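Local atomic coordinates of packaging enzyme P4 (Pseudomonas phage phi6, PDB entry 4BLO), a protein that probably hydrolyses nucleoside triphosphates, as a RecA-like hexameric helicase, to drive packaging of viral RNA. Residues K139-V151 / T160-C174. Sequence-based numbering, arbitrary orientation.
Sequences KLRPDVLIRWGEV and TAVHISTLDEMLIVC
The carbonyl O of L145 is met twice from across the contact: V162 N donates to it at 2.8 Å, and A161 CA lies 3.1 Å from it in a CA-H...O contact. Further along, the indole NE1 of W148 gives its hydrogen to S165 O, 3.0 Å away; the oxygen sits at the ring's edge, in plane, while the N-H comes in from above the carbonyl plane. With CG anti to the backbone N (chi1 -165°), the ring reaches over to I164, whose CD1 lies 3.6 Å from the centroid of its five-membered ring, a CH-pi contact over one face. M170 SD makes an oblique Met-aromatic contact near CZ3. Strands 144-147 and 161-163 run parallel at the edge of the RecA-like P-loop NTPase sheet, the latter outermost within the chain. T166 and E169 form a capping box at the start of helix 167-179: E169 N gives to T166 OG1, and OE1 receives the amides of S165 and T166 and also bonds S165 OG. The helix returns antiparallel to strand 144-147, and between them CD1 of I146 lies against V173 CB and C174 SG (3.6 Å to the sulfur). On the other sheet face R147 CB packs against H163 CD2; D156 OD2 salt-bridges R147 NH1, while its OD1 is hydrogen-bonded to H163 NE2.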
ATOM      1  N   LYS L 139       9.036  17.575 -37.719  1.00 45.40           N
ATOM      2  CA  LYS L 139       9.794  18.757 -37.304  1.00 44.44           C
ATOM      3  C   LYS L 139      11.206  18.404 -36.827  1.00 49.61           C
ATOM      4  O   LYS L 139      12.140  19.031 -37.303  1.00 50.95           O
ATOM      5  CB  LYS L 139       9.033  19.597 -36.252  1.00 43.94           C
ATOM      6  CG  LYS L 139       7.839  20.394 -36.857  1.00 29.30           C
ATOM      7  CD  LYS L 139       6.870  20.926 -35.799  1.00 29.47           C
ATOM      8  CE  LYS L 139       5.628  20.061 -35.650  1.00 67.12           C
ATOM      9  NZ  LYS L 139       4.736  20.480 -34.523  1.00 75.36           N
ATOM     10  N   LEU L 140      11.396  17.382 -35.972  1.00 47.00           N
ATOM     11  CA  LEU L 140      12.733  17.053 -35.477  1.00 47.47           C
ATOM     12  C   LEU L 140      13.614  16.269 -36.453  1.00 53.63           C
ATOM     13  O   LEU L 140      14.803  16.571 -36.498  1.00 54.60           O
ATOM     14  CB  LEU L 140      12.683  16.368 -34.123  1.00 46.26           C
ATOM     15  CG  LEU L 140      12.096  17.190 -32.949  1.00 50.98           C
ATOM     16  CD1 LEU L 140      11.753  16.264 -31.782  1.00 50.65           C
ATOM     17  CD2 LEU L 140      13.017  18.310 -32.530  1.00 51.09           C
ATOM     18  N   ARG L 141      13.088  15.330 -37.275  1.00 50.61           N
ATOM     19  CA  ARG L 141      13.859  14.514 -38.277  1.00 50.67           C
ATOM     20  C   ARG L 141      15.083  13.800 -37.628  1.00 51.50           C
ATOM     21  O   ARG L 141      16.215  14.163 -37.976  1.00 54.50           O
ATOM     22  CB  ARG L 141      14.372  15.476 -39.405  1.00 56.23           C
ATOM     23  CG  ARG L 141      13.362  16.461 -40.003  1.00 73.74           C
ATOM     24  CD  ARG L 141      12.497  15.887 -41.118  1.00 87.68           C
ATOM     25  NE  ARG L 141      13.196  15.657 -42.385  1.00102.86           N
ATOM     26  CZ  ARG L 141      13.835  14.532 -42.713  1.00123.83           C
ATOM     27  NH1 ARG L 141      13.937  13.538 -41.838  1.00112.74           N
ATOM     28  NH2 ARG L 141      14.389  14.403 -43.910  1.00115.92           N
ATOM     29  N   PRO L 142      14.915  12.818 -36.713  1.00 42.04           N
ATOM     30  CA  PRO L 142      16.098  12.153 -36.110  1.00 40.65           C
ATOM     31  C   PRO L 142      16.844  11.204 -37.046  1.00 42.45           C
ATOM     32  O   PRO L 142      16.233  10.668 -37.960  1.00 41.06           O
ATOM     33  CB  PRO L 142      15.520  11.382 -34.948  1.00 40.71           C
ATOM     34  CG  PRO L 142      14.042  11.551 -35.075  1.00 44.25           C
ATOM     35  CD  PRO L 142      13.640  12.275 -36.213  1.00 41.02           C
ATOM     36  N   ASP L 143      18.156  10.997 -36.799  1.00 38.40           N
ATOM     37  CA  ASP L 143      18.978  10.096 -37.606  1.00 38.78           C
ATOM     38  C   ASP L 143      18.603   8.634 -37.326  1.00 39.95           C
ATOM     39  O   ASP L 143      18.489   7.844 -38.258  1.00 38.76           O
ATOM     40  CB  ASP L 143      20.492  10.310 -37.378  1.00 41.71           C
ATOM     41  CG  ASP L 143      21.003  11.725 -37.581  1.00 57.42           C
ATOM     42  OD1 ASP L 143      20.334  12.510 -38.286  1.00 59.65           O
ATOM     43  OD2 ASP L 143      22.082  12.047 -37.038  1.00 64.13           O
ATOM     44  N   VAL L 144      18.424   8.288 -36.045  1.00 36.68           N
ATOM     45  CA  VAL L 144      18.046   6.951 -35.587  1.00 36.61           C
ATOM     46  C   VAL L 144      16.748   7.077 -34.764  1.00 38.04           C
ATOM     47  O   VAL L 144      16.697   7.857 -33.816  1.00 39.37           O
ATOM     48  CB  VAL L 144      19.212   6.283 -34.788  1.00 41.27           C
ATOM     49  CG1 VAL L 144      18.800   4.924 -34.233  1.00 39.92           C
ATOM     50  CG2 VAL L 144      20.470   6.141 -35.653  1.00 43.34           C
ATOM     51  N   LEU L 145      15.713   6.326 -35.133  1.00 31.84           N
ATOM     52  CA  LEU L 145      14.435   6.334 -34.429  1.00 30.11           C
ATOM     53  C   LEU L 145      14.219   5.005 -33.704  1.00 33.63           C
ATOM     54  O   LEU L 145      13.923   3.992 -34.343  1.00 34.15           O
ATOM     55  CB  LEU L 145      13.259   6.649 -35.390  1.00 29.95           C
ATOM     56  CG  LEU L 145      11.815   6.481 -34.848  1.00 33.36           C
ATOM     57  CD1 LEU L 145      11.448   7.548 -33.826  1.00 31.40           C
ATOM     58  CD2 LEU L 145      10.819   6.465 -35.979  1.00 38.19           C
ATOM     59  N   ILE L 146      14.388   5.018 -32.361  1.00 28.25           N
ATOM     60  CA  ILE L 146      14.169   3.850 -31.514  1.00 26.99           C
ATOM     61  C   ILE L 146      12.689   3.774 -31.250  1.00 29.04           C
ATOM     62  O   ILE L 146      12.089   4.748 -30.779  1.00 27.14           O
ATOM     63  CB  ILE L 146      14.998   3.875 -30.202  1.00 29.66           C
ATOM     64  CG1 ILE L 146      16.523   3.908 -30.481  1.00 30.74           C
ATOM     65  CG2 ILE L 146      14.597   2.704 -29.256  1.00 28.43           C
ATOM     66  CD1 ILE L 146      17.328   4.249 -29.275  1.00 33.11           C
ATOM     67  N   ARG L 147      12.088   2.626 -31.602  1.00 26.28           N
ATOM     68  CA  ARG L 147      10.664   2.408 -31.395  1.00 24.98           C
ATOM     69  C   ARG L 147      10.475   1.375 -30.289  1.00 30.21           C
ATOM     70  O   ARG L 147      11.003   0.256 -30.364  1.00 32.19           O
ATOM     71  CB  ARG L 147       9.963   2.048 -32.694  1.00 22.58           C
ATOM     72  CG  ARG L 147       9.645   3.280 -33.514  1.00 22.69           C
ATOM     73  CD  ARG L 147       8.198   3.238 -33.996  1.00 26.63           C
ATOM     74  NE  ARG L 147       7.344   4.264 -33.388  1.00 26.23           N
ATOM     75  CZ  ARG L 147       6.010   4.217 -33.344  1.00 45.50           C
ATOM     76  NH1 ARG L 147       5.357   3.166 -33.822  1.00 23.77           N
ATOM     77  NH2 ARG L 147       5.324   5.201 -32.781  1.00 48.40           N
ATOM     78  N   TRP L 148       9.787   1.798 -29.215  1.00 26.71           N
ATOM     79  CA  TRP L 148       9.590   0.978 -28.026  1.00 27.12           C
ATOM     80  C   TRP L 148       8.176   1.196 -27.457  1.00 33.09           C
ATOM     81  O   TRP L 148       7.748   2.339 -27.294  1.00 33.60           O
ATOM     82  CB  TRP L 148      10.685   1.362 -27.014  1.00 25.81           C
ATOM     83  CG  TRP L 148      10.911   0.429 -25.869  1.00 27.94           C
ATOM     84  CD1 TRP L 148      10.880  -0.938 -25.890  1.00 31.61           C
ATOM     85  CD2 TRP L 148      11.344   0.800 -24.551  1.00 27.76           C
ATOM     86  NE1 TRP L 148      11.191  -1.435 -24.644  1.00 30.79           N
ATOM     87  CE2 TRP L 148      11.489  -0.391 -23.805  1.00 31.68           C
ATOM     88  CE3 TRP L 148      11.585   2.035 -23.913  1.00 28.33           C
ATOM     89  CZ2 TRP L 148      11.878  -0.388 -22.462  1.00 30.99           C
ATOM     90  CZ3 TRP L 148      11.954   2.033 -22.575  1.00 29.53           C
ATOM     91  CH2 TRP L 148      12.081   0.835 -21.859  1.00 30.51           C
ATOM     92  N   GLY L 149       7.463   0.094 -27.207  1.00 30.17           N
ATOM     93  CA  GLY L 149       6.127   0.076 -26.612  1.00 30.27           C
ATOM     94  C   GLY L 149       5.099   0.997 -27.236  1.00 34.78           C
ATOM     95  O   GLY L 149       4.307   1.630 -26.529  1.00 33.42           O
ATOM     96  N   GLU L 150       5.105   1.051 -28.572  1.00 32.60           N
ATOM     97  CA  GLU L 150       4.220   1.854 -29.400  1.00 32.04           C
ATOM     98  C   GLU L 150       3.457   0.951 -30.335  1.00 37.42           C
ATOM     99  O   GLU L 150       4.021  -0.053 -30.769  1.00 38.93           O
ATOM    100  CB  GLU L 150       5.074   2.852 -30.176  1.00 33.24           C
ATOM    101  CG  GLU L 150       5.469   4.063 -29.349  1.00 40.07           C
ATOM    102  CD  GLU L 150       4.289   4.764 -28.702  1.00 52.85           C
ATOM    103  OE1 GLU L 150       3.407   5.256 -29.446  1.00 53.53           O
ATOM    104  OE2 GLU L 150       4.196   4.738 -27.453  1.00 22.20           O
ATOM    105  N   VAL L 151       2.183   1.263 -30.648  1.00 33.82           N
ATOM    106  CA  VAL L 151       1.389   0.402 -31.553  1.00 34.54           C
ATOM    107  C   VAL L 151       1.871   0.597 -33.041  1.00 38.48           C
ATOM    108  O   VAL L 151       2.656   1.514 -33.313  1.00 37.66           O
ATOM    109  CB  VAL L 151      -0.132   0.629 -31.351  1.00 39.07           C
ATOM    110  CG1 VAL L 151      -0.673   1.765 -32.210  1.00 39.44           C
ATOM    111  CG2 VAL L 151      -0.915  -0.642 -31.573  1.00 39.84           C
ATOM    112  N   THR L 160      15.037   4.150 -40.654  1.00 51.47           N
ATOM    113  CA  THR L 160      15.687   4.792 -39.504  1.00 49.63           C
ATOM    114  C   THR L 160      15.216   4.103 -38.219  1.00 50.22           C
ATOM    115  O   THR L 160      15.885   4.210 -37.199  1.00 48.45           O
ATOM    116  CB  THR L 160      15.400   6.320 -39.456  1.00 54.77           C
ATOM    117  OG1 THR L 160      13.993   6.558 -39.485  1.00 55.49           O
ATOM    118  CG2 THR L 160      16.073   7.093 -40.570  1.00 53.26           C
ATOM    119  N   ALA L 161      14.052   3.408 -38.279  1.00 47.46           N
ATOM    120  CA  ALA L 161      13.415   2.721 -37.155  1.00 46.23           C
ATOM    121  C   ALA L 161      14.185   1.475 -36.706  1.00 49.99           C
ATOM    122  O   ALA L 161      14.511   0.602 -37.519  1.00 51.71           O
ATOM    123  CB  ALA L 161      11.976   2.352 -37.497  1.00 46.49           C
ATOM    124  N   VAL L 162      14.457   1.405 -35.394  1.00 43.11           N
ATOM    125  CA  VAL L 162      15.133   0.284 -34.733  1.00 41.39           C
ATOM    126  C   VAL L 162      14.217  -0.161 -33.574  1.00 39.85           C
ATOM    127  O   VAL L 162      13.977   0.595 -32.624  1.00 37.10           O
ATOM    128  CB  VAL L 162      16.610   0.582 -34.323  1.00 44.89           C
ATOM    129  CG1 VAL L 162      16.766   1.960 -33.702  1.00 43.63           C
ATOM    130  CG2 VAL L 162      17.190  -0.509 -33.425  1.00 44.78           C
ATOM    131  N   HIS L 163      13.641  -1.367 -33.717  1.00 34.51           N
ATOM    132  CA  HIS L 163      12.684  -1.917 -32.767  1.00 31.63           C
ATOM    133  C   HIS L 163      13.374  -2.685 -31.659  1.00 36.53           C
ATOM    134  O   HIS L 163      14.008  -3.717 -31.900  1.00 35.79           O
ATOM    135  CB  HIS L 163      11.640  -2.784 -33.474  1.00 32.03           C
ATOM    136  CG  HIS L 163      10.826  -2.010 -34.467  1.00 34.32           C
ATOM    137  ND1 HIS L 163      11.148  -2.000 -35.824  1.00 36.42           N
ATOM    138  CD2 HIS L 163       9.765  -1.191 -34.263  1.00 33.85           C
ATOM    139  CE1 HIS L 163      10.259  -1.201 -36.395  1.00 34.78           C
ATOM    140  NE2 HIS L 163       9.402  -0.696 -35.500  1.00 33.84           N
ATOM    141  N   ILE L 164      13.250  -2.147 -30.429  1.00 34.49           N
ATOM    142  CA  ILE L 164      13.795  -2.742 -29.214  1.00 35.43           C
ATOM    143  C   ILE L 164      12.639  -3.313 -28.347  1.00 43.03           C
ATOM    144  O   ILE L 164      11.453  -3.082 -28.636  1.00 43.93           O
ATOM    145  CB  ILE L 164      14.695  -1.742 -28.432  1.00 38.21           C
ATOM    146  CG1 ILE L 164      13.894  -0.538 -27.907  1.00 36.62           C
ATOM    147  CG2 ILE L 164      15.909  -1.298 -29.267  1.00 40.97           C
ATOM    148  CD1 ILE L 164      14.312  -0.056 -26.614  1.00 29.78           C
ATOM    149  N   SER L 165      13.005  -4.059 -27.287  1.00 40.51           N
ATOM    150  CA  SER L 165      12.095  -4.698 -26.345  1.00 39.18           C
ATOM    151  C   SER L 165      12.444  -4.377 -24.890  1.00 43.42           C
ATOM    152  O   SER L 165      11.524  -4.312 -24.080  1.00 44.65           O
ATOM    153  CB  SER L 165      12.103  -6.210 -26.547  1.00 42.63           C
ATOM    154  OG  SER L 165      13.325  -6.821 -26.163  1.00 52.74           O
ATOM    155  N   THR L 166      13.753  -4.195 -24.545  1.00 38.33           N
ATOM    156  CA  THR L 166      14.215  -3.946 -23.166  1.00 36.59           C
ATOM    157  C   THR L 166      14.832  -2.548 -22.969  1.00 39.93           C
ATOM    158  O   THR L 166      15.219  -1.889 -23.936  1.00 38.18           O
ATOM    159  CB  THR L 166      15.223  -5.037 -22.687  1.00 38.99           C
ATOM    160  OG1 THR L 166      16.556  -4.769 -23.140  1.00 39.27           O
ATOM    161  CG2 THR L 166      14.801  -6.453 -23.053  1.00 34.34           C
ATOM    162  N   LEU L 167      14.962  -2.128 -21.685  1.00 38.18           N
ATOM    163  CA  LEU L 167      15.588  -0.861 -21.275  1.00 37.90           C
ATOM    164  C   LEU L 167      17.094  -0.908 -21.581  1.00 42.71           C
ATOM    165  O   LEU L 167      17.670   0.103 -21.986  1.00 41.25           O
ATOM    166  CB  LEU L 167      15.337  -0.573 -19.777  1.00 37.57           C
ATOM    167  CG  LEU L 167      16.057   0.659 -19.172  1.00 43.13           C
ATOM    168  CD1 LEU L 167      15.584   1.965 -19.798  1.00 42.41           C
ATOM    169  CD2 LEU L 167      15.912   0.698 -17.671  1.00 47.43           C
ATOM    170  N   ASP L 168      17.712  -2.104 -21.408  1.00 41.23           N
ATOM    171  CA  ASP L 168      19.121  -2.371 -21.709  1.00 42.10           C
ATOM    172  C   ASP L 168      19.408  -2.018 -23.173  1.00 46.32           C
ATOM    173  O   ASP L 168      20.363  -1.279 -23.441  1.00 47.03           O
ATOM    174  CB  ASP L 168      19.472  -3.846 -21.433  1.00 45.23           C
ATOM    175  CG  ASP L 168      19.436  -4.296 -19.990  1.00 51.94           C
ATOM    176  OD1 ASP L 168      19.170  -3.465 -19.119  1.00 49.28           O
ATOM    177  OD2 ASP L 168      19.636  -5.492 -19.742  1.00 61.39           O
ATOM    178  N   GLU L 169      18.550  -2.513 -24.105  1.00 40.87           N
ATOM    179  CA  GLU L 169      18.633  -2.251 -25.538  1.00 40.72           C
ATOM    180  C   GLU L 169      18.533  -0.750 -25.834  1.00 44.47           C
ATOM    181  O   GLU L 169      19.312  -0.250 -26.647  1.00 44.77           O
ATOM    182  CB  GLU L 169      17.538  -3.013 -26.302  1.00 42.28           C
ATOM    183  CG  GLU L 169      17.780  -4.509 -26.431  1.00 50.85           C
ATOM    184  CD  GLU L 169      16.602  -5.353 -26.866  1.00 60.32           C
ATOM    185  OE1 GLU L 169      15.514  -4.782 -27.107  1.00 68.72           O
ATOM    186  OE2 GLU L 169      16.753  -6.596 -26.936  1.00 44.05           O
ATOM    187  N   MET L 170      17.611  -0.023 -25.158  1.00 40.70           N
ATOM    188  CA  MET L 170      17.438   1.418 -25.364  1.00 39.78           C
ATOM    189  C   MET L 170      18.726   2.178 -25.072  1.00 44.76           C
ATOM    190  O   MET L 170      19.166   2.971 -25.905  1.00 45.73           O
ATOM    191  CB  MET L 170      16.302   1.978 -24.505  1.00 40.77           C
ATOM    192  CG  MET L 170      15.851   3.344 -24.970  1.00 44.26           C
ATOM    193  SD  MET L 170      15.207   4.344 -23.622  1.00 48.49           S
ATOM    194  CE  MET L 170      16.738   4.819 -22.791  1.00 45.56           C
ATOM    195  N   LEU L 171      19.336   1.915 -23.907  1.00 39.59           N
ATOM    196  CA  LEU L 171      20.573   2.560 -23.479  1.00 38.72           C
ATOM    197  C   LEU L 171      21.742   2.192 -24.396  1.00 43.65           C
ATOM    198  O   LEU L 171      22.539   3.073 -24.708  1.00 43.92           O
ATOM    199  CB  LEU L 171      20.891   2.219 -22.018  1.00 38.26           C
ATOM    200  CG  LEU L 171      19.885   2.743 -20.973  1.00 40.66           C
ATOM    201  CD1 LEU L 171      20.087   2.066 -19.650  1.00 39.38           C
ATOM    202  CD2 LEU L 171      19.981   4.251 -20.812  1.00 43.85           C
ATOM    203  N   ILE L 172      21.812   0.929 -24.872  1.00 40.24           N
ATOM    204  CA  ILE L 172      22.860   0.465 -25.786  1.00 41.80           C
ATOM    205  C   ILE L 172      22.850   1.318 -27.066  1.00 46.51           C
ATOM    206  O   ILE L 172      23.894   1.853 -27.445  1.00 47.12           O
ATOM    207  CB  ILE L 172      22.701  -1.049 -26.107  1.00 45.41           C
ATOM    208  CG1 ILE L 172      23.182  -1.911 -24.940  1.00 46.52           C
ATOM    209  CG2 ILE L 172      23.453  -1.439 -27.378  1.00 47.41           C
ATOM    210  CD1 ILE L 172      22.728  -3.343 -25.007  1.00 46.32           C
ATOM    211  N   VAL L 173      21.676   1.450 -27.707  1.00 41.45           N
ATOM    212  CA  VAL L 173      21.522   2.196 -28.951  1.00 41.37           C
ATOM    213  C   VAL L 173      21.714   3.699 -28.700  1.00 44.45           C
ATOM    214  O   VAL L 173      22.412   4.347 -29.484  1.00 47.25           O
ATOM    215  CB  VAL L 173      20.174   1.896 -29.659  1.00 45.06           C
ATOM    216  CG1 VAL L 173      20.140   2.512 -31.058  1.00 45.94           C
ATOM    217  CG2 VAL L 173      19.919   0.398 -29.749  1.00 45.52           C
ATOM    218  N   CYS L 174      21.136   4.239 -27.606  1.00 37.19           N
ATOM    219  CA  CYS L 174      21.237   5.657 -27.256  1.00 36.36           C
ATOM    220  C   CYS L 174      22.694   6.073 -26.980  1.00 44.22           C
ATOM    221  O   CYS L 174      23.173   7.011 -27.618  1.00 45.31           O
ATOM    222  CB  CYS L 174      20.332   5.992 -26.076  1.00 34.45           C
ATOM    223  SG  CYS L 174      18.586   6.219 -26.518  1.00 36.10           S
TER